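Side-chain contacts in uncharacterized protein (Bacteroides ovatus CL02T12C04, PDB 6PTM), which probably acts as an exo-carrageenase of glycoside hydrolase family 42, trimming carrageenan chains from their ends: residues K321-N326 against M359-M364; V733-A738 against L768-E773. All blocks are in the same frame, centred on the assembly; numbering follows the deposited sequence.

Interaction 1 (K321-N326 against M359-M364); sequences KNKHGN and MYFDFM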
loop_
_atom_site.group_PDB
_atom_site.type_symbol
_atom_site.label_atom_id
_atom_site.label_comp_id
_atom_site.label_asym_id
_atom_site.label_seq_id
_atom_site.Cartn_x
_atom_site.Cartn_y
_atom_site.Cartn_z
ATOM N N LYS A 321 13.609 21.992 -23.175
ATOM C CA LYS A 321 13.059 22.912 -24.204
ATOM C C LYS A 321 11.581 23.208 -23.906
ATOM O O LYS A 321 11.165 24.392 -24.001
ATOM C CB LYS A 321 13.205 22.334 -25.607
ATOM C CG LYS A 321 12.721 23.267 -26.711
ATOM C CD LYS A 321 12.966 22.691 -28.059
ATOM C CE LYS A 321 12.895 23.748 -29.126
ATOM N NZ LYS A 321 13.111 23.120 -30.442
ATOM N N ASN A 322 10.803 22.180 -23.598
ATOM C CA ASN A 322 9.387 22.363 -23.215
ATOM C C ASN A 322 9.300 23.131 -21.899
ATOM O O ASN A 322 8.481 24.014 -21.842
ATOM C CB ASN A 322 8.641 21.039 -23.092
ATOM C CG ASN A 322 7.205 21.263 -22.702
ATOM O OD1 ASN A 322 6.434 21.751 -23.511
ATOM N ND2 ASN A 322 6.855 20.937 -21.466
ATOM N N LYS A 323 10.125 22.823 -20.887
ATOM C CA LYS A 323 10.028 23.489 -19.569
ATOM C C LYS A 323 10.388 24.971 -19.742
ATOM O O LYS A 323 9.676 25.823 -19.203
ATOM C CB LYS A 323 10.963 22.845 -18.542
ATOM C CG LYS A 323 10.944 23.466 -17.134
ATOM C CD LYS A 323 9.588 23.412 -16.448
ATOM C CE LYS A 323 9.398 24.359 -15.275
ATOM N NZ LYS A 323 9.978 23.804 -14.037
ATOM N N HIS A 324 11.498 25.274 -20.410
ATOM C CA HIS A 324 12.119 26.622 -20.322
ATOM C C HIS A 324 11.762 27.501 -21.533
ATOM O O HIS A 324 11.907 28.728 -21.420
ATOM C CB HIS A 324 13.641 26.502 -20.137
ATOM C CG HIS A 324 14.040 25.926 -18.823
ATOM N ND1 HIS A 324 13.785 26.573 -17.615
ATOM C CD2 HIS A 324 14.637 24.752 -18.531
ATOM C CE1 HIS A 324 14.236 25.813 -16.634
ATOM N NE2 HIS A 324 14.742 24.677 -17.162
ATOM N N GLY A 325 11.394 26.907 -22.666
ATOM C CA GLY A 325 10.979 27.640 -23.880
ATOM C C GLY A 325 12.171 28.114 -24.699
ATOM O O GLY A 325 12.255 27.747 -25.853
ATOM N N ASN A 326 13.066 28.894 -24.101
ATOM C CA ASN A 326 14.268 29.401 -24.802
ATOM C C ASN A 326 15.498 29.100 -23.946
ATOM O O ASN A 326 15.400 29.068 -22.671
ATOM C CB ASN A 326 14.117 30.885 -25.181
ATOM C CG ASN A 326 14.059 31.802 -23.977
ATOM O OD1 ASN A 326 15.021 31.898 -23.226
ATOM N ND2 ASN A 326 12.958 32.512 -23.801
ATOM N N MET A 359 19.562 22.926 -11.936
ATOM C CA MET A 359 19.900 21.762 -12.778
ATOM C C MET A 359 19.410 20.482 -12.074
ATOM O O MET A 359 18.916 19.566 -12.751
ATOM C CB MET A 359 21.391 21.638 -13.074
ATOM C CG MET A 359 21.654 20.391 -13.849
ATOM S SD MET A 359 23.350 20.079 -14.319
ATOM C CE MET A 359 24.066 19.726 -12.707
ATOM N N TYR A 360 19.564 20.430 -10.763
ATOM C CA TYR A 360 19.148 19.269 -9.952
ATOM C C TYR A 360 17.646 19.131 -10.048
ATOM O O TYR A 360 17.173 17.995 -10.230
ATOM C CB TYR A 360 19.611 19.451 -8.516
ATOM C CG TYR A 360 19.265 18.330 -7.569
ATOM C CD1 TYR A 360 17.999 18.236 -6.993
ATOM C CD2 TYR A 360 20.221 17.400 -7.187
ATOM C CE1 TYR A 360 17.696 17.242 -6.074
ATOM C CE2 TYR A 360 19.933 16.411 -6.266
ATOM C CZ TYR A 360 18.679 16.347 -5.685
ATOM O OH TYR A 360 18.408 15.363 -4.777
ATOM N N PHE A 361 16.926 20.237 -9.851
ATOM C CA PHE A 361 15.458 20.213 -9.868
ATOM C C PHE A 361 14.990 19.637 -11.209
ATOM O O PHE A 361 14.118 18.759 -11.263
ATOM C CB PHE A 361 14.869 21.607 -9.668
ATOM C CG PHE A 361 13.383 21.504 -9.796
ATOM C CD1 PHE A 361 12.777 21.615 -11.026
ATOM C CD2 PHE A 361 12.629 21.127 -8.706
ATOM C CE1 PHE A 361 11.415 21.426 -11.164
ATOM C CE2 PHE A 361 11.275 20.904 -8.843
ATOM C CZ PHE A 361 10.668 21.056 -10.072
ATOM N N ASP A 362 15.534 20.191 -12.283
ATOM C CA ASP A 362 15.201 19.827 -13.678
ATOM C C ASP A 362 15.472 18.345 -13.884
ATOM O O ASP A 362 14.622 17.668 -14.519
ATOM C CB ASP A 362 15.952 20.706 -14.669
ATOM C CG ASP A 362 15.326 22.085 -14.837
ATOM O OD1 ASP A 362 14.198 22.309 -14.295
ATOM O OD2 ASP A 362 15.975 22.932 -15.456
ATOM N N PHE A 363 16.624 17.861 -13.419
ATOM C CA PHE A 363 17.011 16.446 -13.631
ATOM C C PHE A 363 15.963 15.530 -12.960
ATOM O O PHE A 363 15.491 14.551 -13.583
ATOM C CB PHE A 363 18.423 16.200 -13.111
ATOM C CG PHE A 363 19.055 14.977 -13.704
ATOM C CD1 PHE A 363 19.929 15.090 -14.769
ATOM C CD2 PHE A 363 18.809 13.723 -13.161
ATOM C CE1 PHE A 363 20.472 13.953 -15.350
ATOM C CE2 PHE A 363 19.383 12.591 -13.722
ATOM C CZ PHE A 363 20.208 12.709 -14.821
ATOM N N MET A 364 15.583 15.843 -11.717
ATOM C CA MET A 364 14.683 14.978 -10.922
ATOM C C MET A 364 13.262 15.061 -11.504
ATOM O O MET A 364 12.590 14.008 -11.563
ATOM C CB MET A 364 14.677 15.361 -9.437
ATOM C CG MET A 364 16.008 15.212 -8.742
ATOM S SD MET A 364 16.929 13.759 -9.232
ATOM C CE MET A 364 18.432 14.021 -8.285
#
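H324, in the last turn of helix 310-324, gives its NE2-H to D362 on helix 358-385: NE2 to OD2 is 2.7 Å, with a nearly straight N-H...O angle of 164°. OD2 lies at the ring edge, almost in the imidazole plane, while NE2 reaches it from the syn side but 34° out of the carboxylate plane. D362 spends both oxygens: OD2 also accepts from W334 NE1, and OD1 is hydrogen-bonded to Y653 OH. The CG of neighbouring K323 lies over one face of the H324 ring, 3.9 Å above it. The K323 chain leaves with CG anti to the backbone N (chi1 180°), then bends at chi2 and chi4, which brings NZ 4.0 Å from F361 CE1, an oblique approach to that ring. NZ stays 4.5 Å from D362 OD1, beyond salt-bridge range; its polar partners are E652, by salt bridge, and Y653 OH. A leucine in place of H324 has no N-H to give, and the two helices would probably lose their polar link here. With K323 and D362 sharing Y653, the buried carboxylate sits amid two N-H donors, a tyrosine hydroxyl and a nearby ammonium, surroundings likely to favour its ionised form.

Interaction 2 (V733-A738 against L768-E773); sequences VSMSAA and LEVSLE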
loop_
_atom_site.group_PDB
_atom_site.type_symbol
_atom_site.label_atom_id
_atom_site.label_comp_id
_atom_site.label_asym_id
_atom_site.label_seq_id
_atom_site.Cartn_x
_atom_site.Cartn_y
_atom_site.Cartn_z
ATOM N N VAL A 733 -9.722 4.527 25.760
ATOM C CA VAL A 733 -10.574 5.469 24.985
ATOM C C VAL A 733 -11.793 5.768 25.843
ATOM O O VAL A 733 -12.336 4.866 26.458
ATOM C CB VAL A 733 -10.970 4.997 23.571
ATOM C CG1 VAL A 733 -9.766 4.962 22.642
ATOM C CG2 VAL A 733 -11.676 3.665 23.570
ATOM N N SER A 734 -12.228 7.013 25.818
ATOM C CA SER A 734 -13.461 7.446 26.482
ATOM C C SER A 734 -14.374 8.112 25.444
ATOM O O SER A 734 -13.922 9.051 24.752
ATOM C CB SER A 734 -13.101 8.347 27.650
ATOM O OG SER A 734 -14.311 8.792 28.175
ATOM N N MET A 735 -15.608 7.644 25.319
ATOM C CA MET A 735 -16.538 8.099 24.244
ATOM C C MET A 735 -17.739 8.847 24.843
ATOM O O MET A 735 -18.207 8.453 25.905
ATOM C CB MET A 735 -17.056 6.900 23.447
ATOM C CG MET A 735 -15.969 6.103 22.759
ATOM S SD MET A 735 -16.722 4.851 21.675
ATOM C CE MET A 735 -17.761 4.006 22.859
ATOM N N SER A 736 -18.206 9.896 24.179
ATOM C CA SER A 736 -19.450 10.612 24.528
ATOM C C SER A 736 -20.135 11.035 23.237
ATOM O O SER A 736 -19.456 11.132 22.195
ATOM C CB SER A 736 -19.183 11.800 25.416
ATOM O OG SER A 736 -18.398 12.750 24.704
ATOM N N ALA A 737 -21.434 11.303 23.297
ATOM C CA ALA A 737 -22.197 11.892 22.179
ATOM C C ALA A 737 -21.791 13.349 22.009
ATOM O O ALA A 737 -21.637 14.007 22.992
ATOM C CB ALA A 737 -23.668 11.766 22.461
ATOM N N ALA A 738 -21.669 13.842 20.788
ATOM C CA ALA A 738 -21.394 15.269 20.527
ATOM C C ALA A 738 -22.641 16.054 20.924
ATOM O O ALA A 738 -22.496 17.150 21.492
ATOM C CB ALA A 738 -21.044 15.497 19.077
ATOM N N LEU A 768 -17.629 -0.830 16.930
ATOM C CA LEU A 768 -18.688 -0.628 17.919
ATOM C C LEU A 768 -19.886 0.033 17.251
ATOM O O LEU A 768 -19.726 0.947 16.393
ATOM C CB LEU A 768 -18.153 0.286 19.011
ATOM C CG LEU A 768 -16.895 -0.176 19.725
ATOM C CD1 LEU A 768 -16.379 0.955 20.621
ATOM C CD2 LEU A 768 -17.154 -1.426 20.548
ATOM N N GLU A 769 -21.058 -0.434 17.661
ATOM C CA GLU A 769 -22.342 0.216 17.397
ATOM C C GLU A 769 -22.710 1.034 18.645
ATOM O O GLU A 769 -22.872 0.440 19.723
ATOM C CB GLU A 769 -23.384 -0.826 16.985
ATOM C CG GLU A 769 -24.694 -0.143 16.645
ATOM C CD GLU A 769 -25.746 -1.095 16.125
ATOM O OE1 GLU A 769 -26.838 -1.018 16.614
ATOM O OE2 GLU A 769 -25.450 -1.898 15.237
ATOM N N VAL A 770 -22.827 2.344 18.474
ATOM C CA VAL A 770 -23.125 3.339 19.534
ATOM C C VAL A 770 -24.508 3.929 19.230
ATOM O O VAL A 770 -24.696 4.453 18.113
ATOM C CB VAL A 770 -21.999 4.390 19.622
ATOM C CG1 VAL A 770 -22.260 5.429 20.698
ATOM C CG2 VAL A 770 -20.657 3.718 19.881
ATOM N N SER A 771 -25.463 3.752 20.156
ATOM C CA SER A 771 -26.867 4.261 20.083
ATOM C C SER A 771 -27.003 5.490 20.991
ATOM O O SER A 771 -26.437 5.457 22.109
ATOM C CB SER A 771 -27.867 3.202 20.491
ATOM O OG SER A 771 -27.665 1.990 19.760
ATOM N N LEU A 772 -27.679 6.539 20.543
ATOM C CA LEU A 772 -27.883 7.765 21.368
ATOM C C LEU A 772 -29.356 7.787 21.786
ATOM O O LEU A 772 -30.135 7.074 21.162
ATOM C CB LEU A 772 -27.464 9.024 20.617
ATOM C CG LEU A 772 -26.094 8.995 19.951
ATOM C CD1 LEU A 772 -25.776 10.336 19.325
ATOM C CD2 LEU A 772 -24.990 8.597 20.905
ATOM N N GLU A 773 -29.697 8.466 22.883
ATOM C CA GLU A 773 -31.057 8.393 23.492
ATOM C C GLU A 773 -31.974 9.386 22.787
ATOM O O GLU A 773 -31.392 10.374 22.396
ATOM C CB GLU A 773 -30.994 8.639 24.997
ATOM C CG GLU A 773 -31.264 7.385 25.815
ATOM C CD GLU A 773 -30.624 7.400 27.188
ATOM O OE1 GLU A 773 -30.390 8.515 27.743
ATOM O OE2 GLU A 773 -30.341 6.297 27.693
#
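M735, A737 and L772 carry most of this contact, in which strand 731-737 of a three-stranded antiparallel sheet faces strand 765-772 of a four-stranded one. The two short strand segments run in roughly the same direction, 38° apart, with axes 8.8 Å apart at closest approach; side chains rather than backbone bonds fill the interval, as between the layers of a beta-sandwich. M735 points toward the opposite strand and ends between two of its residues: CE is 4.0 Å from L768 CD1 and 4.2 Å from V770 CG2. The bend at its last torsion (chi3 -55°) sets CE within reach of both, and SD also packs on L768 CD1, at 4.1 Å. Farther along, A737 sets its single methyl against the fork of L772: CB is 3.8 Å from CD2 and 4.0 Å from CD1. Here the backbones draw closest, the CA atoms of A737 and L772 being 7.1 Å apart, a spacing that the short alanine side chain suits. I694 and I742, each touching both V770 and L772, continue the apolar layer. The contact is wholly apolar, implying that close packing and the exclusion of water, rather than directional bonds, join the two strands here.

Overall arrangement
Interactions 1 and 2 lie far apart: their centres are 55 Å from each other, their nearest atoms about 41 Å, and each is about 31 Å from the centre of the chain. In sequence they follow in series. Interaction 1 joins two helices of the beta-galactosidase-like region, and its outside partners E652 and Y653 tie them to a much later part of the chain; interaction 2 packs one sheet on another near the C-terminus. One is polar and directional, the other apolar packing. A bound 1,2-ethanediol, probably from the crystallisation liquor, sits about 4 Å from the F361 side chain, but neither contact can be linked to a known catalytic site.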